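Local coordinates for protein, related to general stress protein 26(GS26) of B.subtilis (Clostridium acetobutylicum, PDB 2HQ7) that is of unknown specific function but belongs to the pyridoxamine 5'-phosphate oxidase family and probably binds a flavin, as its FMN-binding relatives do, at residues Lys19-Gly24 with Leu70-Asp75; Lys35-Leu40 with Phe48-Asn53; Leu81-Thr86 with Leu120-Glu125. All blocks are in the same frame, centred on the assembly; numbering follows the deposited sequence.

Contact 1: Lys19-Gly24 with Leu70-Asp75; sequences KIVMVG and LYFVDD
Met22 and Tyr71 face each other as an antiparallel hydrogen-bonded pair, and each satisfies both backbone polar groups of the other. Tyr71 N donates to Met22 O at 2.8 Å, and Met22 N returns a longer bond to Tyr71 O at 3.2 Å. Met22 O also takes a CA-H...O contact from Leu70 CA at 3.3 Å. The flanking groups turn outward: Val21 and Val23 bond through their backbones to Met37 and Lys35, while Leu70 bonds to Leu83. Strand 20-26 is thus an inner strand of the antiparallel, curled sheet, consistent with the split-barrel fold expected of the pyridoxamine 5'-phosphate oxidase family, with strand 67-74 on one edge and strand 32-43 on the other. Apolar packing fills the face that carries Val21, Val23, Leu70 and Phe72. Val21 CG2, held anti to its own N (CG1 at chi1 65°), lies over one face of the Phe72 ring, 3.9 Å from the centroid, in a CH-pi contact displaced toward the rim near CE2. The same methyl meets Leu70 CB at 3.8 Å. Val23 and Leu70 run side by side, touching through CG2 and CD2. On the opposite face, that of Met22 and Tyr71, the Met22 side chain packs on Tyr71 of the second subunit.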
ATOM      1  N   LYS B  19      11.680  -8.786  -1.022  1.00 53.08           N
ATOM      2  CA  LYS B  19      11.014  -9.808  -0.239  1.00 53.84           C
ATOM      3  C   LYS B  19       9.791  -9.237   0.483  1.00 48.63           C
ATOM      4  O   LYS B  19       9.041  -9.990   1.108  1.00 50.19           O
ATOM      5  CB  LYS B  19      12.008 -10.425   0.757  1.00 56.30           C
ATOM      6  CG  LYS B  19      13.259 -11.034   0.091  1.00 62.33           C
ATOM      7  CD  LYS B  19      12.984 -12.413  -0.535  1.00 66.82           C
ATOM      8  CE  LYS B  19      14.125 -12.877  -1.479  1.00 70.08           C
ATOM      9  NZ  LYS B  19      14.051 -12.320  -2.888  1.00 65.82           N
ATOM     10  N   ILE B  20       9.603  -7.915   0.391  1.00 45.90           N
ATOM     11  CA  ILE B  20       8.546  -7.186   1.114  1.00 43.63           C
ATOM     12  C   ILE B  20       7.408  -6.843   0.187  1.00 39.02           C
ATOM     13  O   ILE B  20       7.624  -6.355  -0.904  1.00 38.14           O
ATOM     14  CB  ILE B  20       9.065  -5.852   1.720  1.00 45.43           C
ATOM     15  CG1 ILE B  20      10.372  -6.068   2.486  1.00 48.29           C
ATOM     16  CG2 ILE B  20       8.035  -5.249   2.671  1.00 40.58           C
ATOM     17  CD1 ILE B  20      10.264  -7.138   3.571  1.00 51.42           C
ATOM     18  N   VAL B  21       6.187  -7.101   0.618  1.00 35.12           N
ATOM     19  CA  VAL B  21       5.041  -6.748  -0.184  1.00 34.81           C
ATOM     20  C   VAL B  21       4.091  -5.955   0.683  1.00 30.58           C
ATOM     21  O   VAL B  21       3.898  -6.268   1.866  1.00 34.66           O
ATOM     22  CB  VAL B  21       4.314  -8.001  -0.777  1.00 36.80           C
ATOM     23  CG1 VAL B  21       3.745  -8.813   0.266  1.00 38.30           C
ATOM     24  CG2 VAL B  21       3.209  -7.581  -1.694  1.00 35.18           C
HETATM   25  N   MSE B  22       3.459  -4.966   0.068  1.00 29.18           N
HETATM   26  CA  MSE B  22       2.491  -4.119   0.753  1.00 28.34           C
HETATM   27  C   MSE B  22       1.144  -4.782   0.600  1.00 22.81           C
HETATM   28  O   MSE B  22       0.736  -5.098  -0.530  1.00 25.85           O
HETATM   29  CB  MSE B  22       2.375  -2.795   0.070  1.00 24.85           C
HETATM   30  CG  MSE B  22       3.627  -2.115  -0.366  1.00 47.97           C
HETATM   31 SE   MSE B  22       3.954  -0.917   1.007  0.75 78.43          SE
HETATM   32  CE  MSE B  22       5.044  -2.183   2.020  1.00 25.70           C
ATOM     33  N   VAL B  23       0.425  -4.971   1.685  1.00 27.41           N
ATOM     34  CA  VAL B  23      -0.818  -5.724   1.618  1.00 24.01           C
ATOM     35  C   VAL B  23      -1.957  -4.833   2.072  1.00 26.94           C
ATOM     36  O   VAL B  23      -1.983  -4.389   3.235  1.00 27.34           O
ATOM     37  CB  VAL B  23      -0.786  -6.931   2.532  1.00 26.22           C
ATOM     38  CG1 VAL B  23      -2.126  -7.635   2.489  1.00 18.52           C
ATOM     39  CG2 VAL B  23       0.345  -7.836   2.174  1.00 28.78           C
ATOM     40  N   GLY B  24      -2.913  -4.603   1.178  1.00 25.74           N
ATOM     41  CA  GLY B  24      -4.089  -3.837   1.505  1.00 23.75           C
ATOM     42  C   GLY B  24      -5.246  -4.717   1.965  1.00 24.92           C
ATOM     43  O   GLY B  24      -5.551  -5.700   1.337  1.00 26.83           O
ATOM     44  N   LEU B  70      -2.390  -6.754  -3.126  1.00 22.53           N
ATOM     45  CA  LEU B  70      -0.918  -6.638  -2.934  1.00 22.32           C
ATOM     46  C   LEU B  70      -0.380  -5.531  -3.794  1.00 23.93           C
ATOM     47  O   LEU B  70      -0.860  -5.321  -4.921  1.00 28.47           O
ATOM     48  CB  LEU B  70      -0.206  -7.931  -3.347  1.00 23.06           C
ATOM     49  CG  LEU B  70      -0.578  -9.269  -2.685  1.00 29.60           C
ATOM     50  CD1 LEU B  70       0.471 -10.359  -3.043  1.00 25.34           C
ATOM     51  CD2 LEU B  70      -0.614  -9.111  -1.232  1.00 25.07           C
ATOM     52  N   TYR B  71       0.649  -4.843  -3.319  1.00 24.40           N
ATOM     53  CA  TYR B  71       1.310  -3.815  -4.144  1.00 23.17           C
ATOM     54  C   TYR B  71       2.828  -3.940  -4.078  1.00 26.53           C
ATOM     55  O   TYR B  71       3.387  -4.123  -3.001  1.00 27.62           O
ATOM     56  CB  TYR B  71       0.875  -2.415  -3.694  1.00 26.78           C
ATOM     57  CG  TYR B  71       1.266  -1.312  -4.639  1.00 23.10           C
ATOM     58  CD1 TYR B  71       0.480  -1.015  -5.744  1.00 31.25           C
ATOM     59  CD2 TYR B  71       2.415  -0.588  -4.446  1.00 38.72           C
ATOM     60  CE1 TYR B  71       0.837  -0.012  -6.631  1.00 30.70           C
ATOM     61  CE2 TYR B  71       2.778   0.420  -5.341  1.00 43.02           C
ATOM     62  CZ  TYR B  71       1.975   0.689  -6.423  1.00 33.95           C
ATOM     63  OH  TYR B  71       2.343   1.679  -7.299  1.00 40.89           O
ATOM     64  N   PHE B  72       3.476  -3.819  -5.233  1.00 27.96           N
ATOM     65  CA  PHE B  72       4.917  -3.894  -5.352  1.00 29.81           C
ATOM     66  C   PHE B  72       5.343  -2.649  -6.034  1.00 31.76           C
ATOM     67  O   PHE B  72       4.739  -2.269  -7.025  1.00 32.59           O
ATOM     68  CB  PHE B  72       5.343  -5.060  -6.249  1.00 30.69           C
ATOM     69  CG  PHE B  72       4.771  -6.363  -5.844  1.00 34.88           C
ATOM     70  CD1 PHE B  72       3.483  -6.700  -6.220  1.00 29.22           C
ATOM     71  CD2 PHE B  72       5.499  -7.245  -5.046  1.00 36.92           C
ATOM     72  CE1 PHE B  72       2.938  -7.889  -5.842  1.00 31.29           C
ATOM     73  CE2 PHE B  72       4.930  -8.447  -4.651  1.00 34.20           C
ATOM     74  CZ  PHE B  72       3.655  -8.762  -5.064  1.00 28.78           C
ATOM     75  N   VAL B  73       6.374  -1.996  -5.545  1.00 36.22           N
ATOM     76  CA  VAL B  73       6.753  -0.738  -6.171  1.00 41.83           C
ATOM     77  C   VAL B  73       8.241  -0.680  -6.412  1.00 46.49           C
ATOM     78  O   VAL B  73       8.986  -1.309  -5.680  1.00 47.39           O
ATOM     79  CB  VAL B  73       6.306   0.450  -5.277  1.00 43.18           C
ATOM     80  CG1 VAL B  73       7.272   0.630  -4.104  1.00 40.60           C
ATOM     81  CG2 VAL B  73       6.089   1.738  -6.117  1.00 41.80           C
ATOM     82  N   ASP B  74       8.659   0.027  -7.466  1.00 50.10           N
ATOM     83  CA  ASP B  74       9.973   0.697  -7.439  1.00 55.73           C
ATOM     84  C   ASP B  74       9.844   2.202  -7.740  1.00 56.00           C
ATOM     85  O   ASP B  74       9.639   2.631  -8.890  1.00 54.00           O
ATOM     86  CB  ASP B  74      11.024   0.060  -8.346  1.00 57.45           C
ATOM     87  CG  ASP B  74      12.453   0.530  -7.985  1.00 66.47           C
ATOM     88  OD1 ASP B  74      12.805   0.520  -6.771  1.00 65.48           O
ATOM     89  OD2 ASP B  74      13.214   0.930  -8.902  1.00 77.13           O
ATOM     90  N   ASP B  75       9.965   2.985  -6.668  1.00 57.90           N
ATOM     91  CA  ASP B  75       9.890   4.443  -6.723  1.00 58.33           C
ATOM     92  C   ASP B  75      10.903   5.053  -7.676  1.00 57.99           C
ATOM     93  O   ASP B  75      10.657   6.138  -8.186  1.00 57.34           O
ATOM     94  CB  ASP B  75      10.023   5.077  -5.313  1.00 59.01           C
ATOM     95  CG  ASP B  75      11.082   4.397  -4.432  1.00 60.53           C
ATOM     96  OD1 ASP B  75      11.770   3.468  -4.903  1.00 65.26           O
ATOM     97  OD2 ASP B  75      11.216   4.796  -3.251  1.00 62.86           O
TER

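Contact 2: Lys35-Leu40 with Phe48-Asn53; sequences KAMMRL and FWLSTN
Met38 and Ser51 exchange two nearly straight backbone bonds, Met38 N to Ser51 O at 3.0 Å and Ser51 N to Met38 O at 2.7 Å. A third bond joins Leu40 N to Trp49 O at 2.8 Å. Between them Arg39 and Leu50 form the non-hydrogen-bonded pair, where Leu50 CD2 reaches Arg39 CA at 3.7 Å. Selenomethionine Met37 crosses Thr52 obliquely, with its CG 3.8 Å and its SE 3.9 Å from Thr52 CB. On the other face the branched end of Leu40 rests against Ser51 CB. These strands, 32-43 and 47-53, form a beta hairpin within the antiparallel sheet, and the end away from the turn is polar. There Lys35, its chain fully extended, carries NZ past Thr52 to a water at 2.7 Å; that water donates to Asn53 O and also meets Thr52 OG1, whereas the direct bond from Lys35 NZ to Asn53 OD1 is weak. Further out, Ser51 OG is hydrogen-bonded to Tyr108 OH. At the opposite end Arg39 CD comes to the edge of the Phe48 ring, a ring that also meets those of His42 and Phe72. Backbone bonds to Val21 and Lys19 tie the hairpin to strand 20-26, while Phe48 bonds to Phe122 of strand 117-131.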
ATOM      1  N   LYS B  35      -0.441  -2.875   5.310  1.00 27.95           N
ATOM      2  CA  LYS B  35       0.686  -3.395   6.084  1.00 29.31           C
ATOM      3  C   LYS B  35       1.729  -4.031   5.184  1.00 27.49           C
ATOM      4  O   LYS B  35       1.379  -4.635   4.171  1.00 26.95           O
ATOM      5  CB  LYS B  35       0.187  -4.472   7.043  1.00 29.89           C
ATOM      6  CG  LYS B  35       1.139  -4.774   8.148  1.00 38.49           C
ATOM      7  CD  LYS B  35       0.470  -5.682   9.154  1.00 37.55           C
ATOM      8  CE  LYS B  35       1.395  -6.058  10.290  1.00 46.22           C
ATOM      9  NZ  LYS B  35       0.616  -6.773  11.353  1.00 51.73           N
ATOM     10  N   ALA B  36       3.003  -3.901   5.566  1.00 28.65           N
ATOM     11  CA  ALA B  36       4.101  -4.644   4.934  1.00 26.47           C
ATOM     12  C   ALA B  36       4.113  -6.112   5.407  1.00 27.97           C
ATOM     13  O   ALA B  36       3.872  -6.411   6.576  1.00 26.72           O
ATOM     14  CB  ALA B  36       5.453  -3.973   5.203  1.00 27.41           C
HETATM   15  N   MSE B  37       4.280  -7.027   4.461  1.00 26.93           N
HETATM   16  CA  MSE B  37       4.394  -8.445   4.773  1.00 30.34           C
HETATM   17  C   MSE B  37       5.547  -9.028   4.018  1.00 31.77           C
HETATM   18  O   MSE B  37       6.096  -8.388   3.136  1.00 28.24           O
HETATM   19  CB  MSE B  37       3.110  -9.179   4.421  1.00 29.54           C
HETATM   20  CG  MSE B  37       2.011  -8.898   5.390  1.00 34.37           C
HETATM   21 SE   MSE B  37       0.474 -10.054   5.127  0.75 35.75          SE
HETATM   22  CE  MSE B  37       1.291 -11.820   5.124  1.00 71.06           C
HETATM   23  N   MSE B  38       5.954 -10.227   4.399  1.00 37.15           N
HETATM   24  CA  MSE B  38       7.108 -10.857   3.767  1.00 44.89           C
HETATM   25  C   MSE B  38       6.610 -11.914   2.788  1.00 35.87           C
HETATM   26  O   MSE B  38       5.675 -12.672   3.086  1.00 32.17           O
HETATM   27  CB  MSE B  38       8.059 -11.439   4.827  1.00 45.16           C
HETATM   28  CG  MSE B  38       8.859 -12.665   4.388  1.00 58.16           C
HETATM   29 SE   MSE B  38      10.359 -13.058   5.611  0.75 75.26          SE
HETATM   30  CE  MSE B  38      11.495 -11.547   5.014  1.00 60.57           C
ATOM     31  N   ARG B  39       7.193 -11.894   1.602  1.00 32.02           N
ATOM     32  CA  ARG B  39       6.934 -12.859   0.578  1.00 33.72           C
ATOM     33  C   ARG B  39       7.788 -14.079   0.866  1.00 34.08           C
ATOM     34  O   ARG B  39       9.008 -14.017   0.773  1.00 32.98           O
ATOM     35  CB  ARG B  39       7.306 -12.325  -0.804  1.00 36.84           C
ATOM     36  CG  ARG B  39       7.041 -13.360  -1.907  1.00 42.43           C
ATOM     37  CD  ARG B  39       7.424 -12.882  -3.280  1.00 51.13           C
ATOM     38  NE  ARG B  39       8.819 -12.481  -3.398  1.00 53.15           N
ATOM     39  CZ  ARG B  39       9.853 -13.309  -3.437  1.00 51.35           C
ATOM     40  NH1 ARG B  39       9.703 -14.620  -3.316  1.00 64.23           N
ATOM     41  NH2 ARG B  39      11.056 -12.806  -3.556  1.00 43.95           N
ATOM     42  N   LEU B  40       7.130 -15.181   1.218  1.00 34.49           N
ATOM     43  CA  LEU B  40       7.789 -16.461   1.402  1.00 33.09           C
ATOM     44  C   LEU B  40       7.997 -17.131   0.037  1.00 33.96           C
ATOM     45  O   LEU B  40       9.035 -17.713  -0.223  1.00 33.46           O
ATOM     46  CB  LEU B  40       6.939 -17.368   2.295  1.00 32.03           C
ATOM     47  CG  LEU B  40       6.746 -16.896   3.721  1.00 26.13           C
ATOM     48  CD1 LEU B  40       5.766 -17.841   4.473  1.00 36.41           C
ATOM     49  CD2 LEU B  40       8.017 -16.723   4.507  1.00 36.52           C
ATOM     50  N   PHE B  48       0.742 -16.075  -4.177  1.00 29.07           N
ATOM     51  CA  PHE B  48       1.769 -15.596  -3.259  1.00 28.41           C
ATOM     52  C   PHE B  48       1.564 -16.223  -1.894  1.00 27.87           C
ATOM     53  O   PHE B  48       0.451 -16.282  -1.381  1.00 26.75           O
ATOM     54  CB  PHE B  48       1.689 -14.092  -3.143  1.00 29.65           C
ATOM     55  CG  PHE B  48       2.146 -13.393  -4.363  1.00 26.11           C
ATOM     56  CD1 PHE B  48       1.344 -13.384  -5.505  1.00 30.63           C
ATOM     57  CD2 PHE B  48       3.386 -12.815  -4.414  1.00 30.58           C
ATOM     58  CE1 PHE B  48       1.751 -12.779  -6.651  1.00 33.34           C
ATOM     59  CE2 PHE B  48       3.799 -12.185  -5.575  1.00 32.26           C
ATOM     60  CZ  PHE B  48       2.983 -12.185  -6.690  1.00 30.00           C
ATOM     61  N   TRP B  49       2.642 -16.623  -1.267  1.00 23.87           N
ATOM     62  CA  TRP B  49       2.581 -17.120   0.102  1.00 27.69           C
ATOM     63  C   TRP B  49       3.349 -16.105   0.915  1.00 28.42           C
ATOM     64  O   TRP B  49       4.481 -15.759   0.572  1.00 25.95           O
ATOM     65  CB  TRP B  49       3.242 -18.502   0.192  1.00 29.16           C
ATOM     66  CG  TRP B  49       2.431 -19.591  -0.426  1.00 24.13           C
ATOM     67  CD1 TRP B  49       1.541 -20.390   0.201  1.00 26.69           C
ATOM     68  CD2 TRP B  49       2.437 -19.996  -1.800  1.00 23.98           C
ATOM     69  NE1 TRP B  49       0.970 -21.249  -0.694  1.00 28.39           N
ATOM     70  CE2 TRP B  49       1.555 -21.064  -1.918  1.00 23.77           C
ATOM     71  CE3 TRP B  49       3.159 -19.602  -2.921  1.00 23.65           C
ATOM     72  CZ2 TRP B  49       1.303 -21.690  -3.136  1.00 27.10           C
ATOM     73  CZ3 TRP B  49       2.928 -20.216  -4.115  1.00 29.81           C
ATOM     74  CH2 TRP B  49       2.011 -21.273  -4.217  1.00 26.46           C
ATOM     75  N   LEU B  50       2.713 -15.602   1.959  1.00 29.23           N
ATOM     76  CA  LEU B  50       3.267 -14.473   2.687  1.00 28.44           C
ATOM     77  C   LEU B  50       3.337 -14.778   4.148  1.00 30.14           C
ATOM     78  O   LEU B  50       2.565 -15.604   4.662  1.00 28.62           O
ATOM     79  CB  LEU B  50       2.387 -13.243   2.490  1.00 27.68           C
ATOM     80  CG  LEU B  50       2.049 -12.774   1.086  1.00 23.27           C
ATOM     81  CD1 LEU B  50       0.930 -11.780   1.163  1.00 29.56           C
ATOM     82  CD2 LEU B  50       3.323 -12.162   0.375  1.00 26.75           C
ATOM     83  N   SER B  51       4.253 -14.099   4.815  1.00 27.65           N
ATOM     84  CA  SER B  51       4.388 -14.165   6.262  1.00 34.33           C
ATOM     85  C   SER B  51       4.098 -12.843   6.952  1.00 31.55           C
ATOM     86  O   SER B  51       4.479 -11.803   6.474  1.00 32.14           O
ATOM     87  CB  SER B  51       5.808 -14.545   6.652  1.00 31.80           C
ATOM     88  OG  SER B  51       5.831 -14.907   8.006  1.00 49.36           O
ATOM     89  N   THR B  52       3.444 -12.928   8.102  1.00 34.37           N
ATOM     90  CA  THR B  52       3.263 -11.789   8.975  1.00 34.68           C
ATOM     91  C   THR B  52       3.139 -12.267  10.414  1.00 37.05           C
ATOM     92  O   THR B  52       2.983 -13.477  10.687  1.00 32.28           O
ATOM     93  CB  THR B  52       2.042 -10.944   8.548  1.00 37.95           C
ATOM     94  OG1 THR B  52       2.130  -9.630   9.121  1.00 36.77           O
ATOM     95  CG2 THR B  52       0.711 -11.636   8.928  1.00 35.21           C
ATOM     96  N   ASN B  53       3.230 -11.317  11.335  1.00 38.01           N
ATOM     97  CA  ASN B  53       3.070 -11.620  12.752  1.00 40.12           C
ATOM     98  C   ASN B  53       1.611 -11.909  13.111  1.00 41.24           C
ATOM     99  O   ASN B  53       0.701 -11.201  12.684  1.00 42.12           O
ATOM    100  CB  ASN B  53       3.628 -10.488  13.607  1.00 42.13           C
ATOM    101  CG  ASN B  53       2.981  -9.141  13.285  1.00 50.19           C
ATOM    102  OD1 ASN B  53       3.478  -8.370  12.436  1.00 53.89           O
ATOM    103  ND2 ASN B  53       1.846  -8.871  13.928  1.00 55.29           N
TER
HETATM  104  O   HOH W   1      -0.502  -9.160  11.016  1.00 54.82           O

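Contact 3: Leu81-Thr86 with Leu120-Glu125; sequences LMLVGT and LCFTAE
Two long strands of the curled antiparallel sheet, 79-90 and 117-131, cross steeply here, their short segments running 115° apart. Thr123 N donates to Thr86 O at 3.0 Å, while the return bond from Thr86 N to Thr123 O is weak. Beyond the non-hydrogen-bonded pair of Gly85 and Ala124, Glu125 N makes a short bond of 2.6 Å to Val84 O. Gly85 has no side chain, and its bare CA packs directly against strand 117-131, sitting 3.4 Å from Phe122 CE1 and making a CA-H...O contact with Thr123 O. Phe122 CG is anti to the backbone N (chi1 171°), which brings the ring up to Leu83-Thr86; its CE2 meets Leu83 CB at 3.9 Å, and Ile68 and Leu70 touch the ring too. A polar, hydrated patch surrounds Thr86, Thr123 and Glu125. One water accepts from Thr86 OG1 and donates to Thr123 O and to Glu125 OE2, the last at 2.7 Å; a second bridges Cys121 O and Thr123 OG1. Tyr31 of the second subunit adds a weak hydrogen bond with Glu125 OE2. The donating water at OE2 and the weak bond with that tyrosine are consistent with a charged carboxylate near the subunit boundary.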
ATOM      1  N   LEU B  81       3.102  -2.435  -9.325  1.00 32.34           N
ATOM      2  CA  LEU B  81       2.230  -3.484  -9.753  1.00 26.47           C
ATOM      3  C   LEU B  81       1.240  -3.736  -8.642  1.00 29.16           C
ATOM      4  O   LEU B  81       1.652  -3.929  -7.510  1.00 28.26           O
ATOM      5  CB  LEU B  81       3.073  -4.729  -9.996  1.00 25.57           C
ATOM      6  CG  LEU B  81       2.274  -6.041 -10.068  1.00 23.93           C
ATOM      7  CD1 LEU B  81       1.439  -6.039 -11.311  1.00 22.54           C
ATOM      8  CD2 LEU B  81       3.238  -7.226 -10.097  1.00 18.35           C
HETATM    9  N   MSE B  82      -0.058  -3.770  -8.948  1.00 30.24           N
HETATM   10  CA  MSE B  82      -1.051  -4.128  -7.950  1.00 30.34           C
HETATM   11  C   MSE B  82      -1.782  -5.370  -8.384  1.00 27.74           C
HETATM   12  O   MSE B  82      -2.232  -5.458  -9.524  1.00 26.05           O
HETATM   13  CB  MSE B  82      -2.087  -3.022  -7.768  1.00 29.55           C
HETATM   14  CG  MSE B  82      -3.294  -3.484  -6.963  1.00 38.84           C
HETATM   15 SE   MSE B  82      -4.761  -2.273  -6.894  0.75 50.68          SE
HETATM   16  CE  MSE B  82      -5.643  -2.431  -8.647  1.00 33.05           C
ATOM     17  N   LEU B  83      -1.967  -6.299  -7.444  1.00 25.33           N
ATOM     18  CA  LEU B  83      -2.731  -7.505  -7.700  1.00 25.95           C
ATOM     19  C   LEU B  83      -3.861  -7.536  -6.724  1.00 25.36           C
ATOM     20  O   LEU B  83      -3.656  -7.232  -5.537  1.00 24.30           O
ATOM     21  CB  LEU B  83      -1.886  -8.758  -7.511  1.00 26.39           C
ATOM     22  CG  LEU B  83      -0.629  -8.842  -8.385  1.00 19.24           C
ATOM     23  CD1 LEU B  83       0.268 -10.001  -7.880  1.00 28.98           C
ATOM     24  CD2 LEU B  83      -0.933  -9.010  -9.892  1.00 19.84           C
ATOM     25  N   VAL B  84      -5.029  -7.952  -7.210  1.00 24.86           N
ATOM     26  CA  VAL B  84      -6.264  -7.990  -6.445  1.00 25.05           C
ATOM     27  C   VAL B  84      -6.789  -9.430  -6.371  1.00 25.13           C
ATOM     28  O   VAL B  84      -6.748 -10.180  -7.353  1.00 25.95           O
ATOM     29  CB  VAL B  84      -7.322  -7.067  -7.078  1.00 24.13           C
ATOM     30  CG1 VAL B  84      -8.724  -7.274  -6.372  1.00 28.22           C
ATOM     31  CG2 VAL B  84      -6.871  -5.665  -7.011  1.00 29.78           C
ATOM     32  N   GLY B  85      -7.281  -9.811  -5.204  1.00 25.39           N
ATOM     33  CA  GLY B  85      -7.580 -11.212  -4.925  1.00 24.81           C
ATOM     34  C   GLY B  85      -7.997 -11.444  -3.501  1.00 27.82           C
ATOM     35  O   GLY B  85      -8.401 -10.521  -2.835  1.00 27.89           O
ATOM     36  N   THR B  86      -7.939 -12.707  -3.070  1.00 29.96           N
ATOM     37  CA  THR B  86      -8.349 -13.123  -1.745  1.00 28.77           C
ATOM     38  C   THR B  86      -7.263 -13.952  -1.086  1.00 28.03           C
ATOM     39  O   THR B  86      -6.468 -14.620  -1.748  1.00 25.36           O
ATOM     40  CB  THR B  86      -9.586 -14.039  -1.795  1.00 28.80           C
ATOM     41  OG1 THR B  86      -9.274 -15.139  -2.634  1.00 26.98           O
ATOM     42  CG2 THR B  86     -10.776 -13.326  -2.343  1.00 32.07           C
ATOM     43  N   LEU B 120       0.202 -17.067   5.054  1.00 31.35           N
ATOM     44  CA  LEU B 120      -1.009 -16.782   4.260  1.00 33.07           C
ATOM     45  C   LEU B 120      -0.814 -17.170   2.812  1.00 31.82           C
ATOM     46  O   LEU B 120       0.290 -17.166   2.304  1.00 25.29           O
ATOM     47  CB  LEU B 120      -1.361 -15.290   4.342  1.00 33.64           C
ATOM     48  CG  LEU B 120      -1.538 -14.863   5.787  1.00 34.01           C
ATOM     49  CD1 LEU B 120      -0.202 -14.319   6.258  1.00 35.08           C
ATOM     50  CD2 LEU B 120      -2.590 -13.841   5.969  1.00 32.58           C
ATOM     51  N   CYS B 121      -1.891 -17.545   2.147  1.00 32.47           N
ATOM     52  CA  CYS B 121      -1.815 -17.789   0.703  1.00 31.47           C
ATOM     53  C   CYS B 121      -2.760 -16.821  -0.027  1.00 29.71           C
ATOM     54  O   CYS B 121      -3.969 -16.836   0.209  1.00 28.16           O
ATOM     55  CB  CYS B 121      -2.162 -19.236   0.425  1.00 31.34           C
ATOM     56  SG  CYS B 121      -2.041 -19.637  -1.289  1.00 35.35           S
ATOM     57  N   PHE B 122      -2.180 -15.930  -0.839  1.00 27.49           N
ATOM     58  CA  PHE B 122      -2.933 -15.014  -1.696  1.00 28.01           C
ATOM     59  C   PHE B 122      -3.073 -15.562  -3.109  1.00 28.14           C
ATOM     60  O   PHE B 122      -2.095 -15.966  -3.700  1.00 27.99           O
ATOM     61  CB  PHE B 122      -2.205 -13.680  -1.795  1.00 24.78           C
ATOM     62  CG  PHE B 122      -2.786 -12.725  -2.836  1.00 21.70           C
ATOM     63  CD1 PHE B 122      -3.939 -11.988  -2.571  1.00 29.68           C
ATOM     64  CD2 PHE B 122      -2.114 -12.489  -4.031  1.00 26.88           C
ATOM     65  CE1 PHE B 122      -4.448 -11.074  -3.515  1.00 21.22           C
ATOM     66  CE2 PHE B 122      -2.583 -11.559  -4.958  1.00 24.30           C
ATOM     67  CZ  PHE B 122      -3.747 -10.847  -4.715  1.00 23.92           C
ATOM     68  N   THR B 123      -4.283 -15.508  -3.654  1.00 28.41           N
ATOM     69  CA  THR B 123      -4.577 -15.940  -5.028  1.00 28.02           C
ATOM     70  C   THR B 123      -5.086 -14.736  -5.785  1.00 28.20           C
ATOM     71  O   THR B 123      -6.108 -14.189  -5.399  1.00 23.14           O
ATOM     72  CB  THR B 123      -5.681 -17.041  -5.021  1.00 28.10           C
ATOM     73  OG1 THR B 123      -5.197 -18.167  -4.287  1.00 33.04           O
ATOM     74  CG2 THR B 123      -6.095 -17.478  -6.441  1.00 30.69           C
ATOM     75  N   ALA B 124      -4.341 -14.288  -6.815  1.00 25.11           N
ATOM     76  CA  ALA B 124      -4.672 -13.089  -7.595  1.00 26.67           C
ATOM     77  C   ALA B 124      -5.751 -13.333  -8.638  1.00 29.18           C
ATOM     78  O   ALA B 124      -5.715 -14.323  -9.345  1.00 33.01           O
ATOM     79  CB  ALA B 124      -3.384 -12.504  -8.289  1.00 24.57           C
ATOM     80  N   GLU B 125      -6.713 -12.419  -8.730  1.00 32.85           N
ATOM     81  CA  GLU B 125      -7.753 -12.464  -9.769  1.00 35.26           C
ATOM     82  C   GLU B 125      -7.379 -11.543 -10.935  1.00 33.19           C
ATOM     83  O   GLU B 125      -7.537 -11.909 -12.098  1.00 30.11           O
ATOM     84  CB  GLU B 125      -9.095 -12.034  -9.201  1.00 34.87           C
ATOM     85  CG  GLU B 125      -9.706 -13.014  -8.149  1.00 41.94           C
ATOM     86  CD  GLU B 125     -10.705 -12.322  -7.212  1.00 44.00           C
ATOM     87  OE1 GLU B 125     -11.333 -11.317  -7.641  1.00 51.80           O
ATOM     88  OE2 GLU B 125     -10.837 -12.766  -6.044  1.00 42.60           O
TER
HETATM   89  O   HOH W   2      -5.723 -17.994  -1.503  1.00 23.81           O
HETATM   90  O   HOH W   3      -9.224 -14.904  -5.463  1.00 46.95           O

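All three contacts belong to one curled antiparallel sheet and share its interior. Contacts 1 and 3 are buried, contact 2 only partly so. Strands 20-26 and 32-43 join contacts 1 and 2 through backbone bonds such as Val23 N to Lys35 O; strands 67-74 and 79-90 do the same for contacts 1 and 3, and strands 47-53 and 117-131 for contacts 2 and 3. Phe48, Leu50, Leu70, Phe72, Leu83 and Phe122 pack among them. Chemistry follows place: contact 1 is held by paired backbone bonds and apolar packing, whereas contact 2 has a lysine-bound water at one end and contact 3 a water-linked carboxylate. Each also touches the second subunit.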